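Local coordinates for protein gamma-glutamyltranspeptidase (Ggt) (Helicobacter pylori 26695, PDB 5BPK) that probably cleaves the gamma-glutamyl bond of glutathione and related compounds, transferring the gamma-glutamyl group to water or an amino acceptor as an Ntn-hydrolase, at residues F87-D101 against Y274-G286. Residues are numbered along the deposited sequence; the frame is centred on the assembly and turned at random.
Sequences FAVIHLANGENVALD and YKIISMSPPSSGG. With EDO (1,2-ethanediol), chain P; EDO (1,2-ethanediol), chain L.
Met279 sets CG over one face of the Phe87 ring, toward its rim, and the densest part of the contact is built round this pair. Met279 CG sits 4.0 Å from the centroid of the Phe87 ring, a CH-pi contact, while SD approaches obliquely as a Met-aromatic partner. A bend at chi2 (64°) turns the unbranched chain so that it crosses the ring at about a right angle; Met279 CE reaches Phe87 CD1 at 3.5 Å, and Met279 SD lies 3.7 Å from CB of Ala99, whose short side chain lets the sulfur come close. Pro282, after a cis peptide, brings CG to the edge of the Phe87 ring; Pro282 CD lies 3.2 Å from Asp101 OD2, in a salt bridge with Arg264, while OD1 pairs with Arg69 of the other chain.

Strand 262-271 pairs with both hairpin 85-102 and strand 274-278, which meet through facing side chains, consistent with the beta layers of the alpha-beta-beta-alpha Ntn-hydrolase sandwich; 87-91 and 275-278 also pair with the other chain. Phe87 is about 6 Å, side chain to ligand, from bound 4UD, beside the inhibitor site.

Toward the hairpin turn the packing thins. Val89 CG1 touches Ile277 CG2 at 3.7 Å, two beta-branched residues suited to strands. Partly exposed Asn97 brings ND2 to 3.8 Å from Ile277 CD1, while Asn97 OD1 accepts from His91 ND1 at 2.6 Å, nearly in the imidazole plane. Beyond, Asn94 in type I turn Leu92-Gly95, and Glu96 just after it, are solvent-exposed.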
loop_
_atom_site.group_PDB
_atom_site.type_symbol
_atom_site.label_atom_id
_atom_site.label_comp_id
_atom_site.label_asym_id
_atom_site.label_seq_id
_atom_site.Cartn_x
_atom_site.Cartn_y
_atom_site.Cartn_z
ATOM N N PHE A 87 -6.328 -2.728 0.281
ATOM C CA PHE A 87 -7.037 -2.873 -0.979
ATOM C C PHE A 87 -6.542 -4.092 -1.739
ATOM O O PHE A 87 -5.343 -4.419 -1.703
ATOM C CB PHE A 87 -6.805 -1.645 -1.861
ATOM C CG PHE A 87 -7.173 -0.344 -1.208
ATOM C CD1 PHE A 87 -8.504 0.007 -1.033
ATOM C CD2 PHE A 87 -6.191 0.529 -0.785
ATOM C CE1 PHE A 87 -8.845 1.218 -0.420
ATOM C CE2 PHE A 87 -6.518 1.754 -0.183
ATOM C CZ PHE A 87 -7.855 2.092 -0.002
ATOM N N ALA A 88 -7.439 -4.717 -2.489
ATOM C CA ALA A 88 -7.053 -5.787 -3.412
ATOM C C ALA A 88 -7.648 -5.475 -4.767
ATOM O O ALA A 88 -8.855 -5.276 -4.882
ATOM C CB ALA A 88 -7.560 -7.136 -2.942
ATOM N N VAL A 89 -6.796 -5.406 -5.779
ATOM C CA VAL A 89 -7.223 -5.280 -7.157
ATOM C C VAL A 89 -7.094 -6.679 -7.779
ATOM O O VAL A 89 -6.045 -7.344 -7.675
ATOM C CB VAL A 89 -6.415 -4.185 -7.884
ATOM C CG1 VAL A 89 -6.599 -4.256 -9.387
ATOM C CG2 VAL A 89 -6.832 -2.819 -7.370
ATOM N N ILE A 90 -8.180 -7.140 -8.397
ATOM C CA ILE A 90 -8.275 -8.532 -8.817
ATOM C C ILE A 90 -8.715 -8.599 -10.269
ATOM O O ILE A 90 -9.678 -7.943 -10.644
ATOM C CB ILE A 90 -9.285 -9.305 -7.958
ATOM C CG1 ILE A 90 -8.858 -9.286 -6.478
ATOM C CG2 ILE A 90 -9.421 -10.743 -8.485
ATOM C CD1 ILE A 90 -9.923 -9.768 -5.497
ATOM N N HIS A 91 -7.989 -9.373 -11.074
ATOM C CA HIS A 91 -8.402 -9.696 -12.437
ATOM C C HIS A 91 -8.754 -11.175 -12.444
ATOM O O HIS A 91 -7.944 -12.004 -12.042
ATOM C CB HIS A 91 -7.292 -9.392 -13.448
ATOM C CG HIS A 91 -7.573 -9.926 -14.817
ATOM N ND1 HIS A 91 -8.279 -9.218 -15.767
ATOM C CD2 HIS A 91 -7.275 -11.118 -15.384
ATOM C CE1 HIS A 91 -8.390 -9.947 -16.863
ATOM N NE2 HIS A 91 -7.788 -11.104 -16.659
ATOM N N LEU A 92 -9.978 -11.486 -12.864
ATOM C CA LEU A 92 -10.483 -12.848 -12.868
ATOM C C LEU A 92 -10.296 -13.464 -14.240
ATOM O O LEU A 92 -10.224 -12.760 -15.262
ATOM C CB LEU A 92 -11.960 -12.873 -12.499
ATOM C CG LEU A 92 -12.318 -12.384 -11.091
ATOM C CD1 LEU A 92 -13.825 -12.343 -10.935
ATOM C CD2 LEU A 92 -11.673 -13.277 -10.054
ATOM N N ALA A 93 -10.236 -14.788 -14.254
ATOM C CA ALA A 93 -10.051 -15.543 -15.483
ATOM C C ALA A 93 -11.136 -15.241 -16.516
ATOM O O ALA A 93 -10.875 -15.316 -17.706
ATOM C CB ALA A 93 -9.998 -17.028 -15.170
ATOM N N ASN A 94 -12.339 -14.893 -16.058
ATOM C CA ASN A 94 -13.445 -14.520 -16.961
ATOM C C ASN A 94 -13.331 -13.098 -17.546
ATOM O O ASN A 94 -14.244 -12.640 -18.237
ATOM C CB ASN A 94 -14.806 -14.711 -16.268
ATOM C CG ASN A 94 -15.048 -13.725 -15.127
ATOM O OD1 ASN A 94 -14.265 -12.812 -14.909
ATOM N ND2 ASN A 94 -16.156 -13.903 -14.405
ATOM N N GLY A 95 -12.226 -12.398 -17.268
ATOM C CA GLY A 95 -12.005 -11.062 -17.818
ATOM C C GLY A 95 -12.507 -9.914 -16.954
ATOM O O GLY A 95 -12.272 -8.743 -17.278
ATOM N N GLU A 96 -13.206 -10.230 -15.868
ATOM C CA GLU A 96 -13.709 -9.207 -14.955
ATOM C C GLU A 96 -12.558 -8.602 -14.158
ATOM O O GLU A 96 -11.619 -9.304 -13.755
ATOM C CB GLU A 96 -14.735 -9.790 -13.980
ATOM C CG GLU A 96 -15.893 -8.870 -13.702
ATOM C CD GLU A 96 -16.957 -8.976 -14.770
ATOM O OE1 GLU A 96 -17.047 -8.066 -15.622
ATOM O OE2 GLU A 96 -17.684 -9.993 -14.766
ATOM N N ASN A 97 -12.638 -7.300 -13.936
ATOM C CA ASN A 97 -11.695 -6.615 -13.053
ATOM C C ASN A 97 -12.460 -5.955 -11.919
ATOM O O ASN A 97 -13.429 -5.231 -12.156
ATOM C CB ASN A 97 -10.892 -5.572 -13.824
ATOM C CG ASN A 97 -10.129 -6.171 -14.980
ATOM O OD1 ASN A 97 -9.185 -6.946 -14.791
ATOM N ND2 ASN A 97 -10.541 -5.830 -16.189
ATOM N N VAL A 98 -12.051 -6.231 -10.683
ATOM C CA VAL A 98 -12.759 -5.711 -9.523
ATOM C C VAL A 98 -11.761 -5.190 -8.513
ATOM O O VAL A 98 -10.588 -5.569 -8.543
ATOM C CB VAL A 98 -13.656 -6.794 -8.878
ATOM C CG1 VAL A 98 -14.638 -7.362 -9.918
ATOM C CG2 VAL A 98 -12.813 -7.895 -8.275
ATOM N N ALA A 99 -12.217 -4.282 -7.659
ATOM C CA ALA A 99 -11.382 -3.705 -6.607
ATOM C C ALA A 99 -12.088 -3.926 -5.286
ATOM O O ALA A 99 -13.280 -3.636 -5.165
ATOM C CB ALA A 99 -11.162 -2.232 -6.845
ATOM N N LEU A 100 -11.376 -4.479 -4.318
ATOM C CA LEU A 100 -11.909 -4.670 -2.985
ATOM C C LEU A 100 -11.339 -3.607 -2.041
ATOM O O LEU A 100 -10.133 -3.501 -1.872
ATOM C CB LEU A 100 -11.569 -6.064 -2.470
ATOM C CG LEU A 100 -12.055 -6.406 -1.063
ATOM C CD1 LEU A 100 -13.555 -6.310 -0.935
ATOM C CD2 LEU A 100 -11.533 -7.785 -0.664
ATOM N N ASP A 101 -12.239 -2.838 -1.449
ATOM C CA ASP A 101 -11.935 -1.815 -0.456
ATOM C C ASP A 101 -12.142 -2.454 0.919
ATOM O O ASP A 101 -13.285 -2.665 1.345
ATOM C CB ASP A 101 -12.889 -0.615 -0.699
ATOM C CG ASP A 101 -12.888 0.428 0.414
ATOM O OD1 ASP A 101 -12.212 0.274 1.451
ATOM O OD2 ASP A 101 -13.636 1.421 0.230
ATOM N N TYR A 274 -1.684 -0.936 -23.571
ATOM C CA TYR A 274 -1.916 -1.742 -22.371
ATOM C C TYR A 274 -3.015 -1.128 -21.508
ATOM O O TYR A 274 -3.148 0.101 -21.448
ATOM C CB TYR A 274 -0.637 -1.843 -21.527
ATOM C CG TYR A 274 0.518 -2.533 -22.223
ATOM C CD1 TYR A 274 1.383 -1.822 -23.051
ATOM C CD2 TYR A 274 0.756 -3.894 -22.036
ATOM C CE1 TYR A 274 2.460 -2.454 -23.692
ATOM C CE2 TYR A 274 1.827 -4.537 -22.672
ATOM C CZ TYR A 274 2.670 -3.806 -23.496
ATOM O OH TYR A 274 3.725 -4.425 -24.120
ATOM N N LYS A 275 -3.777 -1.981 -20.824
ATOM C CA LYS A 275 -4.843 -1.514 -19.937
ATOM C C LYS A 275 -4.305 -1.491 -18.517
ATOM O O LYS A 275 -3.692 -2.461 -18.060
ATOM C CB LYS A 275 -6.066 -2.428 -20.030
ATOM C CG LYS A 275 -7.298 -1.906 -19.317
ATOM C CD LYS A 275 -8.438 -2.916 -19.330
ATOM C CE LYS A 275 -9.129 -2.973 -20.676
ATOM N NZ LYS A 275 -10.355 -3.839 -20.635
ATOM N N ILE A 276 -4.509 -0.364 -17.841
ATOM C CA ILE A 276 -4.072 -0.165 -16.461
ATOM C C ILE A 276 -5.297 -0.311 -15.559
ATOM O O ILE A 276 -6.279 0.417 -15.736
ATOM C CB ILE A 276 -3.457 1.245 -16.251
ATOM C CG1 ILE A 276 -2.388 1.580 -17.310
ATOM C CG2 ILE A 276 -2.889 1.367 -14.829
ATOM C CD1 ILE A 276 -1.201 0.614 -17.330
ATOM N N ILE A 277 -5.236 -1.262 -14.621
ATOM C CA ILE A 277 -6.310 -1.519 -13.645
ATOM C C ILE A 277 -5.748 -1.216 -12.266
ATOM O O ILE A 277 -4.825 -1.890 -11.820
ATOM C CB ILE A 277 -6.782 -3.002 -13.673
ATOM C CG1 ILE A 277 -7.122 -3.431 -15.108
ATOM C CG2 ILE A 277 -7.971 -3.232 -12.711
ATOM C CD1 ILE A 277 -8.336 -2.758 -15.689
ATOM N N SER A 278 -6.306 -0.229 -11.576
ATOM C CA SER A 278 -5.761 0.172 -10.279
ATOM C C SER A 278 -6.838 0.623 -9.300
ATOM O O SER A 278 -8.043 0.576 -9.615
ATOM C CB SER A 278 -4.669 1.236 -10.475
ATOM O OG SER A 278 -3.899 1.418 -9.292
ATOM N N MET A 279 -6.413 1.027 -8.102
ATOM C CA MET A 279 -7.369 1.273 -7.027
ATOM C C MET A 279 -8.009 2.645 -7.085
ATOM O O MET A 279 -7.330 3.672 -7.186
ATOM C CB MET A 279 -6.747 1.080 -5.656
ATOM C CG MET A 279 -7.767 1.125 -4.541
ATOM S SD MET A 279 -8.959 -0.234 -4.646
ATOM C CE MET A 279 -10.407 0.554 -3.915
ATOM N N SER A 280 -9.331 2.615 -6.988
ATOM C CA SER A 280 -10.199 3.779 -7.023
ATOM C C SER A 280 -10.367 4.362 -5.613
ATOM O O SER A 280 -9.856 3.797 -4.644
ATOM C CB SER A 280 -11.547 3.319 -7.561
ATOM O OG SER A 280 -11.957 2.110 -6.931
ATOM N N PRO A 281 -11.107 5.484 -5.484
ATOM C CA PRO A 281 -11.360 6.000 -4.147
ATOM C C PRO A 281 -11.947 4.923 -3.237
ATOM O O PRO A 281 -12.814 4.166 -3.664
ATOM C CB PRO A 281 -12.345 7.141 -4.404
ATOM C CG PRO A 281 -11.858 7.695 -5.711
ATOM C CD PRO A 281 -11.523 6.452 -6.515
ATOM N N PRO A 282 -11.502 4.859 -1.974
ATOM C CA PRO A 282 -10.792 5.860 -1.187
ATOM C C PRO A 282 -9.268 5.896 -1.304
ATOM O O PRO A 282 -8.626 6.578 -0.511
ATOM C CB PRO A 282 -11.213 5.515 0.240
ATOM C CG PRO A 282 -11.332 4.052 0.206
ATOM C CD PRO A 282 -11.920 3.730 -1.134
ATOM N N SER A 283 -8.695 5.204 -2.282
ATOM C CA SER A 283 -7.324 5.514 -2.672
ATOM C C SER A 283 -7.295 6.589 -3.762
ATOM O O SER A 283 -8.195 6.662 -4.597
ATOM C CB SER A 283 -6.574 4.290 -3.152
ATOM O OG SER A 283 -5.209 4.611 -3.248
ATOM N N SER A 284 -6.250 7.410 -3.726
ATOM C CA SER A 284 -5.911 8.340 -4.794
ATOM C C SER A 284 -4.937 7.683 -5.775
ATOM O O SER A 284 -4.677 8.222 -6.853
ATOM C CB SER A 284 -5.226 9.573 -4.195
ATOM O OG SER A 284 -3.954 9.236 -3.652
ATOM N N GLY A 285 -4.405 6.520 -5.407
ATOM C CA GLY A 285 -3.268 5.949 -6.122
ATOM C C GLY A 285 -3.512 5.631 -7.585
ATOM O O GLY A 285 -2.762 6.061 -8.458
ATOM N N GLY A 286 -4.576 4.888 -7.850
ATOM C CA GLY A 286 -4.904 4.500 -9.220
ATOM C C GLY A 286 -5.183 5.701 -10.113
ATOM O O GLY A 286 -4.755 5.749 -11.279
HETATM C C1 EDO P . -5.706 -13.210 -17.660
HETATM O O1 EDO P . -4.512 -13.806 -18.216
HETATM C C2 EDO P . -6.946 -14.043 -17.960
HETATM O O2 EDO P . -8.034 -13.234 -18.450
HETATM C C1 EDO L . -17.244 -17.289 -15.005
HETATM O O1 EDO L . -17.560 -16.864 -13.678
HETATM C C2 EDO L . -18.140 -18.458 -15.394
HETATM O O2 EDO L . -18.057 -19.504 -14.421
#